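Side-chain contact in D-aminoacyl-tRNA deacylase (PDB 1YQE), which probably hydrolyses D-aminoacyl-tRNAs with the help of zinc, releasing free tRNA and the D-amino acid: residues K248-N251 with S252-K256. Residues are numbered along the deposited sequence; the frame is centred on the assembly and turned at random.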
loop_
_atom_site.group_PDB
_atom_site.type_symbol
_atom_site.label_atom_id
_atom_site.label_comp_id
_atom_site.label_asym_id
_atom_site.label_seq_id
_atom_site.Cartn_x
_atom_site.Cartn_y
_atom_site.Cartn_z
ATOM N N LYS A 248 13.004 -3.431 18.745
ATOM C CA LYS A 248 13.693 -4.708 18.884
ATOM C C LYS A 248 14.443 -5.059 17.601
ATOM O O LYS A 248 15.245 -5.994 17.571
ATOM C CB LYS A 248 12.687 -5.814 19.227
ATOM C CG LYS A 248 13.303 -7.201 19.338
ATOM C CD LYS A 248 12.305 -8.241 19.829
ATOM C CE LYS A 248 11.877 -7.977 21.267
ATOM N NZ LYS A 248 11.024 -9.076 21.799
ATOM N N SER A 249 14.190 -4.288 16.549
ATOM C CA SER A 249 14.817 -4.526 15.255
ATOM C C SER A 249 15.924 -3.526 14.924
ATOM O O SER A 249 16.982 -3.907 14.424
ATOM C CB SER A 249 13.748 -4.497 14.157
ATOM O OG SER A 249 14.298 -4.790 12.887
ATOM N N VAL A 250 15.681 -2.251 15.206
ATOM C CA VAL A 250 16.661 -1.211 14.915
ATOM C C VAL A 250 17.899 -1.270 15.811
ATOM O O VAL A 250 17.808 -1.572 17.002
ATOM C CB VAL A 250 16.039 0.200 15.048
ATOM C CG1 VAL A 250 14.793 0.311 14.170
ATOM C CG2 VAL A 250 15.700 0.487 16.504
ATOM N N ASN A 251 19.058 -0.987 15.227
ATOM C CA ASN A 251 20.302 -0.971 15.982
ATOM C C ASN A 251 20.683 0.491 16.189
ATOM O O ASN A 251 20.045 1.385 15.632
ATOM C CB ASN A 251 21.411 -1.714 15.229
ATOM C CG ASN A 251 21.527 -1.283 13.784
ATOM O OD1 ASN A 251 21.565 -0.092 13.480
ATOM N ND2 ASN A 251 21.592 -2.254 12.883
ATOM N N SER A 252 21.711 0.741 16.990
ATOM C CA SER A 252 22.129 2.112 17.255
ATOM C C SER A 252 22.552 2.858 15.994
ATOM O O SER A 252 22.415 4.079 15.916
ATOM C CB SER A 252 23.259 2.129 18.287
ATOM O OG SER A 252 24.162 1.064 18.064
ATOM N N ALA A 253 23.056 2.129 15.006
ATOM C CA ALA A 253 23.489 2.756 13.761
ATOM C C ALA A 253 22.303 3.349 13.008
ATOM O O ALA A 253 22.337 4.508 12.588
ATOM C CB ALA A 253 24.205 1.739 12.882
ATOM N N VAL A 254 21.250 2.557 12.841
ATOM C CA VAL A 254 20.075 3.033 12.127
ATOM C C VAL A 254 19.302 4.056 12.962
ATOM O O VAL A 254 18.680 4.961 12.409
ATOM C CB VAL A 254 19.149 1.849 11.710
ATOM C CG1 VAL A 254 18.534 1.196 12.931
ATOM C CG2 VAL A 254 18.075 2.338 10.746
ATOM N N LYS A 255 19.348 3.928 14.287
ATOM C CA LYS A 255 18.651 4.886 15.142
ATOM C C LYS A 255 19.264 6.272 14.969
ATOM O O LYS A 255 18.585 7.287 15.106
ATOM C CB LYS A 255 18.716 4.465 16.616
ATOM C CG LYS A 255 17.947 3.185 16.920
ATOM C CD LYS A 255 17.563 3.071 18.397
ATOM C CE LYS A 255 18.782 3.052 19.309
ATOM N NZ LYS A 255 18.383 2.971 20.743
ATOM N N LYS A 256 20.552 6.311 14.653
ATOM C CA LYS A 256 21.237 7.577 14.452
ATOM C C LYS A 256 20.684 8.305 13.226
ATOM O O LYS A 256 20.372 9.493 13.292
ATOM C CB LYS A 256 22.740 7.350 14.280
ATOM C CG LYS A 256 23.533 8.636 14.090
ATOM C CD LYS A 256 25.009 8.348 13.863
ATOM C CE LYS A 256 25.790 9.626 13.589
ATOM N NZ LYS A 256 27.229 9.341 13.327
#
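N251 caps the N-terminus of helix 252-265 by accepting the backbone N-H of V254, a local side-chain contact at the surface, where the loop after strand 242-245 of the four-stranded parallel sheet turns into the helix. The evidence for an N-cap is direct: OD1 of N251 lies 2.7 Å from N of V254, with an N-H...O angle of 165°, and the donor approaches almost straight on to the end of the amide C=O. CG of N251 sits between its own backbone N and carbonyl carbon (chi1 49°), a rotation that brings OD1 round to the N-H of V254; OD1 also comes 3.1 Å from N of A253. The main chain takes over one residue later, K255 N donating to N251 O at 3.0 Å with an N-H...O angle of 154°. Apolar contacts span the cap, from V250 just before it to V254 and K255 in the first turn. CB of V250 meets CG1 of V254 at 3.4 Å, tighter than usual for two carbons, and the two side chains cross at about a right angle. CG2 of V250 meets CG of K255 at 3.5 Å and lies near CD as well, so it is the aliphatic part of the lysine that packs here. F223, in a loop, touches the side chains of both N251 and V254, while S249 OG, in the approach to the helix, is hydrogen-bonded to G196 N. Replacing N251 with an alanine removes OD1 and would probably leave the V254 N-H without its side-chain acceptor, weakening the cap. Chemically, the neutral amide supplies a carbonyl oxygen to an N-H that has no preceding helical turn to bond with, and its partial negative charge probably complements the positive end of the helix dipole.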